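Side-chain contacts in putative surface-anchored fimbrial subunit (PDB 3HR6), which forms the shaft of a Corynebacterium diphtheriae pilus as its major pilin, built of tandem Ig-like modules stabilised by isopeptide and disulfide bonds: residues A[176-179]-A[180-184]; A[200-203]-A[204-207]; A[313-317]-A[318-322]; A[241-244]-A[245-249]. All coordinates share one frame; numbering follows the deposited sequence.

Contact 1. Residues A[176-179]-A[180-184]; sequences PEIA and SNTKF
The hydrogen bonds gather on one oxygen: A179 O accepts from both the backbone and the side chain of T182. The amide closes a type II beta turn from A179 to T182, T182 N to A179 O being 3.1 Å. The hydroxyl lies closer, with T182 OG1 2.6 Å from A179 O, and both donors approach from the same face of the carbonyl plane. OG1 stands between the T182 backbone N and carbonyl carbon (chi1 64°), which turns it back to the carbonyl of the first residue of the turn. The methyl A179 CB also rests against this hydroxyl.

The apolar contacts lie beside the turn, between I178, P176 and F184. I178 lies over one face of the F184 ring. Its CD1 makes a CH-pi contact there, 4.0 Å from the F184 ring centroid and displaced toward the rim. The other branch sits over the same face, toward the ring's far end, I178 CG2 lying 3.5 Å from F184 CZ. P176 meets the same end from the edge, with CG in the ring plane and 3.8 Å from CZ of F184.

This loop joins strand 166-174 to strand 187-192 in the Cna-B-like region. V112 of strand 111-112 touches P176, I178 and F184, while F187 of strand 187-192 stacks edge-to-face with the F184 ring.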
ATOM      1  N   PRO A 176      10.589  -9.009   9.621  1.00 11.10           N
ATOM      2  CA  PRO A 176      10.680  -9.060  11.087  1.00 11.56           C
ATOM      3  C   PRO A 176      11.468 -10.254  11.587  1.00 12.26           C
ATOM      4  O   PRO A 176      11.541 -11.288  10.909  1.00 12.04           O
ATOM      5  CB  PRO A 176       9.217  -9.199  11.500  1.00 12.82           C
ATOM      6  CG  PRO A 176       8.638 -10.039  10.417  1.00 11.11           C
ATOM      7  CD  PRO A 176       9.263  -9.455   9.169  1.00 10.18           C
ATOM      8  N   GLU A 177      12.049 -10.134  12.782  1.00 11.99           N
ATOM      9  CA  GLU A 177      12.544 -11.305  13.485  1.00 12.32           C
ATOM     10  C   GLU A 177      11.333 -12.058  14.059  1.00 12.48           C
ATOM     11  O   GLU A 177      10.461 -11.450  14.724  1.00 13.08           O
ATOM     12  CB  GLU A 177      13.555 -10.982  14.585  1.00 12.63           C
ATOM     13  CG  GLU A 177      14.072 -12.203  15.297  1.00 13.60           C
ATOM     14  CD  GLU A 177      15.129 -11.906  16.340  1.00 14.11           C
ATOM     15  OE1 GLU A 177      15.487 -10.728  16.486  1.00 13.62           O
ATOM     16  OE2 GLU A 177      15.588 -12.875  16.972  1.00 15.35           O
ATOM     17  N   ILE A 178      11.275 -13.351  13.762  1.00 12.33           N
ATOM     18  CA  ILE A 178      10.180 -14.203  14.242  1.00 12.31           C
ATOM     19  C   ILE A 178      10.683 -15.222  15.282  1.00 12.64           C
ATOM     20  O   ILE A 178      11.883 -15.465  15.429  1.00 11.14           O
ATOM     21  CB  ILE A 178       9.428 -14.888  13.092  1.00 12.27           C
ATOM     22  CG1 ILE A 178      10.312 -15.937  12.405  1.00 12.34           C
ATOM     23  CG2 ILE A 178       8.840 -13.815  12.099  1.00 13.56           C
ATOM     24  CD1 ILE A 178       9.589 -16.700  11.267  1.00 14.04           C
ATOM     25  N   ALA A 179       9.732 -15.797  16.003  1.00 12.89           N
ATOM     26  CA  ALA A 179       9.993 -16.766  17.048  1.00 14.24           C
ATOM     27  C   ALA A 179      10.992 -17.824  16.567  1.00 16.28           C
ATOM     28  O   ALA A 179      10.858 -18.362  15.462  1.00 15.43           O
ATOM     29  CB  ALA A 179       8.688 -17.418  17.457  1.00 15.19           C
ATOM     30  N   SER A 180      12.001 -18.122  17.399  1.00 17.65           N
ATOM     31  CA  SER A 180      13.029 -19.124  17.077  0.50 18.76           C
ATOM     32  C   SER A 180      12.419 -20.429  16.595  1.00 19.39           C
ATOM     33  O   SER A 180      11.418 -20.887  17.148  1.00 18.92           O
ATOM     34  CB  SER A 180      13.872 -19.425  18.317  0.50 18.83           C
ATOM     35  OG  SER A 180      13.034 -19.763  19.405  0.50 19.27           O
ATOM     36  N   ASN A 181      13.033 -21.024  15.573  1.00 20.45           N
ATOM     37  CA  ASN A 181      12.593 -22.295  14.993  1.00 22.21           C
ATOM     38  C   ASN A 181      11.167 -22.337  14.412  1.00 22.27           C
ATOM     39  O   ASN A 181      10.678 -23.435  14.103  1.00 23.84           O
ATOM     40  CB  ASN A 181      12.807 -23.418  16.006  1.00 22.81           C
ATOM     41  CG  ASN A 181      14.209 -23.399  16.592  1.00 23.94           C
ATOM     42  OD1 ASN A 181      14.389 -23.533  17.806  1.00 27.65           O
ATOM     43  ND2 ASN A 181      15.209 -23.210  15.732  1.00 22.76           N
ATOM     44  N   THR A 182      10.520 -21.173  14.269  1.00 21.09           N
ATOM     45  CA  THR A 182       9.290 -21.054  13.456  1.00 20.07           C
ATOM     46  C   THR A 182       9.619 -20.545  12.076  1.00 19.36           C
ATOM     47  O   THR A 182      10.704 -20.017  11.834  1.00 19.87           O
ATOM     48  CB  THR A 182       8.178 -20.161  14.092  1.00 19.84           C
ATOM     49  OG1 THR A 182       8.599 -18.784  14.216  1.00 19.89           O
ATOM     50  CG2 THR A 182       7.781 -20.714  15.443  1.00 21.56           C
ATOM     51  N   LYS A 183       8.676 -20.719  11.154  1.00 17.24           N
ATOM     52  CA  LYS A 183       8.858 -20.255   9.780  1.00 16.47           C
ATOM     53  C   LYS A 183       7.745 -19.318   9.392  1.00 15.05           C
ATOM     54  O   LYS A 183       6.654 -19.353   9.958  1.00 15.12           O
ATOM     55  CB  LYS A 183       8.888 -21.459   8.817  1.00 16.08           C
ATOM     56  CG  LYS A 183       9.983 -22.437   9.124  1.00 18.94           C
ATOM     57  CD  LYS A 183      11.278 -21.931   8.529  1.00 20.40           C
ATOM     58  CE  LYS A 183      12.458 -22.703   9.041  1.00 22.21           C
ATOM     59  NZ  LYS A 183      13.593 -22.522   8.096  1.00 25.20           N
ATOM     60  N   PHE A 184       8.036 -18.439   8.435  1.00 15.60           N
ATOM     61  CA  PHE A 184       7.022 -17.627   7.857  1.00 14.41           C
ATOM     62  C   PHE A 184       6.012 -18.535   7.164  1.00 14.96           C
ATOM     63  O   PHE A 184       6.395 -19.513   6.538  1.00 15.74           O
ATOM     64  CB  PHE A 184       7.615 -16.625   6.857  1.00 14.42           C
ATOM     65  CG  PHE A 184       8.280 -15.456   7.507  1.00 12.14           C
ATOM     66  CD1 PHE A 184       7.534 -14.384   7.918  1.00 12.15           C
ATOM     67  CD2 PHE A 184       9.652 -15.438   7.700  1.00 14.34           C
ATOM     68  CE1 PHE A 184       8.138 -13.286   8.508  1.00 10.90           C
ATOM     69  CE2 PHE A 184      10.265 -14.360   8.302  1.00 13.73           C
ATOM     70  CZ  PHE A 184       9.511 -13.279   8.693  1.00 12.05           C
TER

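Contact 2. Residues A[200-203]-A[204-207]; sequences PDTN and KITV
D201 and K204 are joined twice, once through the backbone and once through their charged ends. The amide K204 N lies 2.9 Å from D201 O and meets it from above the carbonyl plane. Farther out, K204 NZ forms a salt bridge with D201 OD2 at 3.1 Å, arriving on the anti side of the carboxylate and 32° out of its plane. The lysine chain runs extended past the carboxylate, its CD 3.6 Å from D201 OD2, and then bends at its last torsion (chi4 89°), which turns the ammonium group back to the same oxygen.

The other carboxylate oxygen is used within the loop. D201 OD1 accepts from N203 N at 2.9 Å, from above the carboxylate plane, and so forms an Asx turn. With one oxygen on the N203 amide and the other on the lysine, the carboxylate is gripped at both ends. The turn leads the chain into strand 206-209 of the five-stranded antiparallel sheet, and D201 itself makes a backbone hydrogen bond with E257 of strand 251-259.

The packed side belongs to I205 and P200. I205 CG1 lies 3.6 Å from D201 O, whereas the purely apolar touch is looser, P200 CB being 4.2 Å from I205 CD1. I205 touches F256 and L232, and buried P200 touches T230. On the solvent side T202, N203 and K204 are exposed, and a water there bridges the carbonyls N203 O and I205 O, its bond to N203 O being weak.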
ATOM      1  N   PRO A 200       1.659  -2.438 -15.003  1.00 16.47           N
ATOM      2  CA  PRO A 200       3.105  -2.352 -14.802  1.00 16.65           C
ATOM      3  C   PRO A 200       3.844  -3.042 -15.910  1.00 15.58           C
ATOM      4  O   PRO A 200       3.414  -4.122 -16.361  1.00 14.85           O
ATOM      5  CB  PRO A 200       3.326  -3.130 -13.511  1.00 15.69           C
ATOM      6  CG  PRO A 200       1.933  -3.330 -12.913  1.00 19.21           C
ATOM      7  CD  PRO A 200       1.042  -3.388 -14.063  1.00 17.37           C
ATOM      8  N   ASP A 201       4.960  -2.464 -16.338  1.00 15.31           N
ATOM      9  CA  ASP A 201       5.791  -3.130 -17.337  1.00 16.52           C
ATOM     10  C   ASP A 201       6.448  -4.362 -16.709  1.00 14.71           C
ATOM     11  O   ASP A 201       7.238  -4.229 -15.795  1.00 14.25           O
ATOM     12  CB  ASP A 201       6.847  -2.150 -17.851  1.00 17.60           C
ATOM     13  CG  ASP A 201       7.786  -2.765 -18.884  1.00 19.23           C
ATOM     14  OD1 ASP A 201       7.839  -4.002 -19.114  1.00 22.12           O
ATOM     15  OD2 ASP A 201       8.476  -1.960 -19.527  1.00 27.65           O
ATOM     16  N   THR A 202       6.125  -5.565 -17.186  1.00 14.85           N
ATOM     17  CA  THR A 202       6.640  -6.743 -16.476  0.50 13.89           C
ATOM     18  C   THR A 202       8.165  -6.839 -16.544  1.00 13.73           C
ATOM     19  O   THR A 202       8.750  -7.428 -15.646  1.00 15.64           O
ATOM     20  CB  THR A 202       6.008  -8.106 -16.880  0.50 13.91           C
ATOM     21  OG1 THR A 202       6.266  -8.398 -18.263  0.50 11.82           O
ATOM     22  CG2 THR A 202       4.519  -8.111 -16.607  0.50 12.53           C
ATOM     23  N   ASN A 203       8.817  -6.191 -17.503  1.00 12.45           N
ATOM     24  CA  ASN A 203      10.303  -6.243 -17.536  1.00 10.86           C
ATOM     25  C   ASN A 203      10.951  -5.246 -16.577  1.00 11.42           C
ATOM     26  O   ASN A 203      12.178  -5.242 -16.442  1.00 11.74           O
ATOM     27  CB  ASN A 203      10.821  -6.038 -18.964  1.00 11.37           C
ATOM     28  CG  ASN A 203      10.347  -7.113 -19.884  1.00 10.75           C
ATOM     29  OD1 ASN A 203       9.942  -6.849 -21.017  1.00 16.23           O
ATOM     30  ND2 ASN A 203      10.346  -8.335 -19.404  1.00  9.83           N
ATOM     31  N   LYS A 204      10.127  -4.437 -15.932  1.00 11.33           N
ATOM     32  CA  LYS A 204      10.602  -3.449 -14.969  1.00 11.44           C
ATOM     33  C   LYS A 204      10.175  -3.703 -13.543  1.00 10.98           C
ATOM     34  O   LYS A 204      10.368  -2.856 -12.712  1.00 10.85           O
ATOM     35  CB  LYS A 204      10.238  -2.046 -15.452  1.00 11.77           C
ATOM     36  CG  LYS A 204      10.938  -1.730 -16.766  1.00 14.12           C
ATOM     37  CD  LYS A 204      10.662  -0.325 -17.199  1.00 17.85           C
ATOM     38  CE  LYS A 204      11.588   0.147 -18.320  1.00 18.68           C
ATOM     39  NZ  LYS A 204      11.027  -0.165 -19.635  1.00 21.61           N
ATOM     40  N   ILE A 205       9.619  -4.878 -13.249  1.00 10.63           N
ATOM     41  CA  ILE A 205       9.298  -5.260 -11.875  1.00 10.54           C
ATOM     42  C   ILE A 205      10.497  -5.980 -11.318  1.00 10.11           C
ATOM     43  O   ILE A 205      10.927  -6.968 -11.868  1.00 11.08           O
ATOM     44  CB  ILE A 205       8.071  -6.179 -11.779  1.00 11.13           C
ATOM     45  CG1 ILE A 205       6.861  -5.521 -12.475  1.00 11.52           C
ATOM     46  CG2 ILE A 205       7.756  -6.468 -10.333  1.00 10.69           C
ATOM     47  CD1 ILE A 205       5.716  -6.499 -12.705  1.00 12.06           C
ATOM     48  N   THR A 206      11.027  -5.450 -10.213  1.00 10.58           N
ATOM     49  CA  THR A 206      12.188  -6.047  -9.604  1.00  9.50           C
ATOM     50  C   THR A 206      11.943  -6.315  -8.128  1.00  9.92           C
ATOM     51  O   THR A 206      11.190  -5.603  -7.447  1.00 10.74           O
ATOM     52  CB  THR A 206      13.440  -5.150  -9.755  1.00  9.20           C
ATOM     53  OG1 THR A 206      13.227  -3.932  -9.031  1.00  9.65           O
ATOM     54  CG2 THR A 206      13.724  -4.872 -11.283  1.00  9.19           C
ATOM     55  N   VAL A 207      12.616  -7.354  -7.665  1.00  9.68           N
ATOM     56  CA  VAL A 207      12.477  -7.799  -6.306  1.00 10.27           C
ATOM     57  C   VAL A 207      13.871  -8.144  -5.817  1.00  9.07           C
ATOM     58  O   VAL A 207      14.613  -8.965  -6.437  1.00 10.29           O
ATOM     59  CB  VAL A 207      11.554  -9.016  -6.163  1.00 10.97           C
ATOM     60  CG1 VAL A 207      11.387  -9.400  -4.694  1.00 12.34           C
ATOM     61  CG2 VAL A 207      10.191  -8.813  -6.817  1.00 12.11           C
TER
HETATM   62  O   HOH W   1      12.642  -7.217 -14.253  1.00 21.67           O

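Contact 3. Residues A[313-317]-A[318-322]; sequences KSFDG and NTPGA
N318 O receives the straightest hydrogen bond of this turn: F315 N lies 2.9 Å away, in the carbonyl plane, with an N-H...O angle of 167°. The return bond, N318 N to F315 O, is equally short at 2.9 Å but meets its carbonyl from above the plane. Together they make F315 and N318 an antiparallel hydrogen-bonded pair, closing a type I' beta turn from F315 to N318 with a single antiparallel bridge. D316 and G317 both have positive phi, as a type I' turn requires. The CA of S314 adds a CA-H...O contact to N318 O at 3.3 Å.

Beyond the turn, P320 packs against F315 at about a right angle. P320 CB is 3.5 Å from F315 CD2, and P320 CG lies in the plane of the ring, at its edge. The pyrrolidine also folds back over the strand, with its CD 3.3 Å from K313 O. One face of the phenyl ring is met by K313 NZ, toward the rim, while the ring stacks edge-to-face with Y403.

K313 carries the isopeptide bond of this module: its NZ is covalently linked to CG of N432 on strand 424-432, the parallel neighbour of strand 302-315. S314 OG and G317 N both hydrogen-bond D431 OD1, fastening the turn to the same strand. On the linked nitrogen the remaining N-H is used locally, K313 NZ donating to S314 O at 3.1 Å.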
ATOM      1  N   LYS A 313      -9.013  32.064 -24.447  1.00  9.05           N
ATOM      2  CA  LYS A 313      -8.459  32.961 -25.469  1.00  9.67           C
ATOM      3  C   LYS A 313      -9.547  33.810 -26.081  1.00  9.36           C
ATOM      4  O   LYS A 313     -10.662  33.344 -26.332  1.00  8.30           O
ATOM      5  CB  LYS A 313      -7.790  32.139 -26.580  1.00 10.07           C
ATOM      6  CG  LYS A 313      -7.000  32.966 -27.594  1.00 10.91           C
ATOM      7  CD  LYS A 313      -5.668  33.381 -27.035  1.00 13.18           C
ATOM      8  CE  LYS A 313      -4.818  34.085 -28.073  1.00 15.33           C
ATOM      9  NZ  LYS A 313      -5.337  35.344 -28.652  1.00 17.40           N
ATOM     10  N   SER A 314      -9.247  35.093 -26.291  1.00 10.41           N
ATOM     11  CA  SER A 314     -10.148  35.970 -26.994  1.00 10.92           C
ATOM     12  C   SER A 314      -9.314  36.698 -28.060  1.00 11.67           C
ATOM     13  O   SER A 314      -8.066  36.671 -28.012  1.00 10.73           O
ATOM     14  CB  SER A 314     -10.821  36.950 -26.027  1.00 11.96           C
ATOM     15  OG  SER A 314      -9.854  37.657 -25.277  1.00 13.87           O
ATOM     16  N   PHE A 315     -10.010  37.255 -29.036  1.00 11.37           N
ATOM     17  CA  PHE A 315      -9.409  38.050 -30.098  1.00 13.09           C
ATOM     18  C   PHE A 315     -10.104  39.402 -30.121  1.00 13.76           C
ATOM     19  O   PHE A 315     -11.300  39.530 -30.385  1.00 13.21           O
ATOM     20  CB  PHE A 315      -9.480  37.329 -31.439  1.00 12.70           C
ATOM     21  CG  PHE A 315      -8.589  36.135 -31.513  1.00 11.72           C
ATOM     22  CD1 PHE A 315      -7.299  36.237 -32.018  1.00 12.83           C
ATOM     23  CD2 PHE A 315      -9.016  34.906 -31.048  1.00 10.21           C
ATOM     24  CE1 PHE A 315      -6.436  35.119 -32.047  1.00 12.97           C
ATOM     25  CE2 PHE A 315      -8.199  33.807 -31.115  1.00 12.20           C
ATOM     26  CZ  PHE A 315      -6.892  33.899 -31.596  1.00 12.98           C
ATOM     27  N   ASP A 316      -9.323  40.430 -29.809  1.00 16.28           N
ATOM     28  CA  ASP A 316      -9.841  41.758 -29.497  1.00 16.92           C
ATOM     29  C   ASP A 316     -11.156  41.693 -28.736  1.00 17.07           C
ATOM     30  O   ASP A 316     -12.138  42.313 -29.114  1.00 16.55           O
ATOM     31  CB  ASP A 316      -9.928  42.643 -30.751  1.00 18.62           C
ATOM     32  CG  ASP A 316      -8.551  43.071 -31.236  1.00 22.06           C
ATOM     33  OD1 ASP A 316      -7.824  43.758 -30.482  1.00 27.16           O
ATOM     34  OD2 ASP A 316      -8.184  42.686 -32.357  1.00 27.85           O
ATOM     35  N   GLY A 317     -11.161  40.906 -27.666  1.00 17.15           N
ATOM     36  CA  GLY A 317     -12.293  40.885 -26.748  1.00 17.06           C
ATOM     37  C   GLY A 317     -13.400  39.922 -27.134  1.00 16.52           C
ATOM     38  O   GLY A 317     -14.333  39.728 -26.358  1.00 16.93           O
ATOM     39  N   ASN A 318     -13.293  39.293 -28.308  1.00 14.15           N
ATOM     40  CA  ASN A 318     -14.356  38.415 -28.770  1.00 12.99           C
ATOM     41  C   ASN A 318     -13.995  36.949 -28.706  1.00 10.87           C
ATOM     42  O   ASN A 318     -12.834  36.562 -28.786  1.00 10.97           O
ATOM     43  CB  ASN A 318     -14.756  38.768 -30.197  1.00 12.94           C
ATOM     44  CG  ASN A 318     -15.586  40.023 -30.277  1.00 12.79           C
ATOM     45  OD1 ASN A 318     -15.132  41.031 -30.794  1.00 18.39           O
ATOM     46  ND2 ASN A 318     -16.795  39.969 -29.768  1.00 13.67           N
ATOM     47  N   THR A 319     -15.024  36.131 -28.550  1.00 10.59           N
ATOM     48  CA  THR A 319     -14.911  34.700 -28.713  1.00 10.47           C
ATOM     49  C   THR A 319     -14.237  34.403 -30.041  1.00  9.32           C
ATOM     50  O   THR A 319     -14.546  35.020 -31.041  1.00  9.05           O
ATOM     51  CB  THR A 319     -16.309  34.002 -28.664  1.00 10.42           C
ATOM     52  OG1 THR A 319     -16.999  34.400 -27.480  1.00 15.84           O
ATOM     53  CG2 THR A 319     -16.156  32.525 -28.637  1.00 12.51           C
ATOM     54  N   PRO A 320     -13.283  33.458 -30.055  1.00  9.41           N
ATOM     55  CA  PRO A 320     -12.530  33.367 -31.317  1.00  9.06           C
ATOM     56  C   PRO A 320     -13.351  32.941 -32.512  1.00  9.07           C
ATOM     57  O   PRO A 320     -13.206  33.504 -33.583  1.00  9.09           O
ATOM     58  CB  PRO A 320     -11.448  32.345 -31.020  1.00  9.79           C
ATOM     59  CG  PRO A 320     -11.239  32.467 -29.522  1.00  9.59           C
ATOM     60  CD  PRO A 320     -12.609  32.738 -28.964  1.00  9.72           C
ATOM     61  N   GLY A 321     -14.230  31.966 -32.316  1.00  8.25           N
ATOM     62  CA  GLY A 321     -15.025  31.447 -33.400  1.00  9.11           C
ATOM     63  C   GLY A 321     -14.242  30.628 -34.399  1.00  9.73           C
ATOM     64  O   GLY A 321     -13.097  30.220 -34.141  1.00 11.54           O
ATOM     65  N   ALA A 322     -14.845  30.479 -35.572  1.00 11.94           N
ATOM     66  CA  ALA A 322     -14.406  29.506 -36.551  1.00 13.28           C
ATOM     67  C   ALA A 322     -13.127  29.873 -37.292  1.00 14.97           C
ATOM     68  O   ALA A 322     -12.413  28.986 -37.724  1.00 17.07           O
ATOM     69  CB  ALA A 322     -15.560  29.213 -37.543  1.00 12.27           C
TER

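Contact 4. Residues A[241-244]-A[245-249]; sequences LQSL and DQHKD
With CG anti to the carbonyl carbon (chi1 -66°), H247 swings its ring back along the chain and brings the CD2 edge to 3.2 Å from S243 O, which lies in the ring plane. D245 turns the other way, its CG between backbone N and carbonyl carbon, and thereby points the carboxylate back at the helix end. Q246 runs extended beyond CG, which carries its carbonyl end alongside S243, with Q246 OE1 3.6 Å from S243 CB.

S243 O is approached by three groups of the second segment. Its hydrogen bond comes from Q246 N at 2.9 Å, from above the carbonyl plane, while Q246 CB and the imidazole edge crowd in beside it. One residue on, H247 N donates to L244 O at 3.0 Å in the same manner. These i-to-i+3 bonds are those of a 3-10 turn: helix 238-242 ends as S243 leaves helical angles, and the chain winds on in this tighter form before strand 251-259. ND1 of the imidazole is hydrogen-bonded to OE1 of Q250.

At the carboxylate, D245 OD1 lies only 2.9 Å from Q242 O, two acceptors without a proton between them. K183, whose NZ hydrogen-bonds Q242 O and makes a long, weak ion pair with D245 OD1, probably eases the approach. A water also lies between L241 O and D245 OD1, 3.1 Å from the latter. On the buried side L244 packs on F184 and L209.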
ATOM      1  N   LEU A 241      11.228 -18.610   1.013  1.00 18.21           N
ATOM      2  CA  LEU A 241      10.318 -18.408   2.133  1.00 17.20           C
ATOM      3  C   LEU A 241      10.826 -19.154   3.354  1.00 17.57           C
ATOM      4  O   LEU A 241      10.798 -18.617   4.463  1.00 17.40           O
ATOM      5  CB  LEU A 241       8.895 -18.842   1.796  1.00 17.18           C
ATOM      6  CG  LEU A 241       7.850 -18.763   2.910  1.00 16.25           C
ATOM      7  CD1 LEU A 241       7.537 -17.313   3.370  1.00 15.31           C
ATOM      8  CD2 LEU A 241       6.594 -19.475   2.448  1.00 17.67           C
ATOM      9  N   GLN A 242      11.297 -20.383   3.121  1.00 17.82           N
ATOM     10  CA  GLN A 242      11.814 -21.260   4.192  0.50 17.99           C
ATOM     11  C   GLN A 242      13.012 -20.653   4.918  1.00 17.35           C
ATOM     12  O   GLN A 242      13.182 -20.874   6.113  1.00 17.84           O
ATOM     13  CB  GLN A 242      12.218 -22.645   3.648  0.50 18.56           C
ATOM     14  CG  GLN A 242      11.176 -23.750   3.843  0.50 19.92           C
ATOM     15  CD  GLN A 242      11.127 -24.290   5.264  0.50 20.49           C
ATOM     16  OE1 GLN A 242      10.124 -24.132   5.951  0.50 22.80           O
ATOM     17  NE2 GLN A 242      12.209 -24.933   5.706  0.50 22.00           N
ATOM     18  N   SER A 243      13.847 -19.908   4.191  1.00 15.41           N
ATOM     19  CA  SER A 243      15.020 -19.280   4.796  1.00 15.26           C
ATOM     20  C   SER A 243      14.837 -17.808   5.131  1.00 14.53           C
ATOM     21  O   SER A 243      15.783 -17.150   5.534  1.00 14.22           O
ATOM     22  CB  SER A 243      16.260 -19.474   3.931  1.00 13.80           C
ATOM     23  OG  SER A 243      16.154 -18.791   2.703  1.00 15.68           O
ATOM     24  N   LEU A 244      13.623 -17.289   4.970  1.00 14.95           N
ATOM     25  CA  LEU A 244      13.372 -15.865   5.189  1.00 15.22           C
ATOM     26  C   LEU A 244      13.580 -15.466   6.644  1.00 15.81           C
ATOM     27  O   LEU A 244      13.958 -14.328   6.933  1.00 15.00           O
ATOM     28  CB  LEU A 244      11.967 -15.489   4.693  1.00 15.23           C
ATOM     29  CG  LEU A 244      11.657 -14.009   4.551  1.00 15.77           C
ATOM     30  CD1 LEU A 244      12.500 -13.411   3.446  1.00 13.60           C
ATOM     31  CD2 LEU A 244      10.146 -13.828   4.324  1.00 13.31           C
ATOM     32  N   ASP A 245      13.352 -16.398   7.561  1.00 16.74           N
ATOM     33  CA  ASP A 245      13.687 -16.185   8.960  1.00 18.39           C
ATOM     34  C   ASP A 245      15.173 -15.946   9.227  1.00 19.06           C
ATOM     35  O   ASP A 245      15.538 -15.583  10.349  1.00 21.63           O
ATOM     36  CB  ASP A 245      13.194 -17.337   9.839  1.00 18.42           C
ATOM     37  CG  ASP A 245      13.739 -18.673   9.406  1.00 18.60           C
ATOM     38  OD1 ASP A 245      13.657 -18.968   8.208  1.00 16.87           O
ATOM     39  OD2 ASP A 245      14.227 -19.424  10.261  1.00 22.80           O
ATOM     40  N   GLN A 246      16.038 -16.188   8.239  1.00 17.89           N
ATOM     41  CA  GLN A 246      17.451 -15.871   8.381  1.00 17.42           C
ATOM     42  C   GLN A 246      17.816 -14.479   7.856  1.00 16.31           C
ATOM     43  O   GLN A 246      18.984 -14.099   7.889  1.00 16.30           O
ATOM     44  CB  GLN A 246      18.293 -16.949   7.700  1.00 18.23           C
ATOM     45  CG  GLN A 246      17.995 -18.320   8.302  1.00 20.59           C
ATOM     46  CD  GLN A 246      18.665 -19.495   7.596  1.00 25.45           C
ATOM     47  OE1 GLN A 246      18.861 -19.498   6.376  1.00 28.47           O
ATOM     48  NE2 GLN A 246      19.006 -20.523   8.378  1.00 27.34           N
ATOM     49  N   HIS A 247      16.825 -13.729   7.386  1.00 14.20           N
ATOM     50  CA  HIS A 247      17.058 -12.408   6.814  1.00 13.62           C
ATOM     51  C   HIS A 247      16.393 -11.372   7.681  1.00 13.03           C
ATOM     52  O   HIS A 247      16.006 -10.346   7.211  1.00 12.74           O
ATOM     53  CB  HIS A 247      16.533 -12.323   5.367  1.00 14.06           C
ATOM     54  CG  HIS A 247      17.286 -13.214   4.426  1.00 12.88           C
ATOM     55  ND1 HIS A 247      18.262 -12.758   3.559  1.00 13.59           N
ATOM     56  CD2 HIS A 247      17.218 -14.550   4.241  1.00 13.56           C
ATOM     57  CE1 HIS A 247      18.762 -13.783   2.887  1.00 14.59           C
ATOM     58  NE2 HIS A 247      18.155 -14.884   3.290  1.00 13.05           N
ATOM     59  N   LYS A 248      16.374 -11.626   8.983  1.00 13.37           N
ATOM     60  CA  LYS A 248      15.726 -10.674   9.883  1.00 13.40           C
ATOM     61  C   LYS A 248      16.345  -9.311   9.712  1.00 12.20           C
ATOM     62  O   LYS A 248      17.564  -9.190   9.538  1.00 13.44           O
ATOM     63  CB  LYS A 248      15.830 -11.143  11.307  1.00 13.46           C
ATOM     64  CG  LYS A 248      17.219 -11.242  11.845  1.00 16.85           C
ATOM     65  CD  LYS A 248      17.191 -12.090  13.127  1.00 21.02           C
ATOM     66  CE  LYS A 248      18.565 -12.372  13.631  1.00 24.76           C
ATOM     67  NZ  LYS A 248      19.231 -11.078  13.969  1.00 28.76           N
ATOM     68  N   ASP A 249      15.472  -8.301   9.710  1.00 12.36           N
ATOM     69  CA  ASP A 249      15.823  -6.896   9.619  1.00 12.88           C
ATOM     70  C   ASP A 249      16.381  -6.435   8.280  1.00 12.84           C
ATOM     71  O   ASP A 249      16.679  -5.254   8.121  1.00 14.34           O
ATOM     72  CB  ASP A 249      16.719  -6.465  10.785  1.00 13.52           C
ATOM     73  CG  ASP A 249      16.073  -6.725  12.115  1.00 14.51           C
ATOM     74  OD1 ASP A 249      14.884  -6.390  12.289  1.00 16.00           O
ATOM     75  OD2 ASP A 249      16.747  -7.303  12.970  1.00 18.71           O
TER
HETATM   76  O   HOH W   2      10.764 -18.758   7.162  1.00 13.02           O

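In the fold
Contacts 1 and 4 work as neighbours: their centres are about 8 Å apart, and the lysine and phenylalanine of contact 1 reach the helix end of contact 4. Contact 2, about 23 Å centre to centre from contact 4, belongs to the same Cna-B-like region. Contact 3 stands apart, about 72 Å from contact 1 between centres and on the opposite side of the chain's centre. Contacts 1 and 3 are partly buried and combine turn bonds with aromatic packing. Contacts 2 and 4 lie at the surface: contact 2 adds a salt bridge, contact 4 rests on backbone bonds, and each has a water. In contact 3 alone does a residue carry a covalent cross-link.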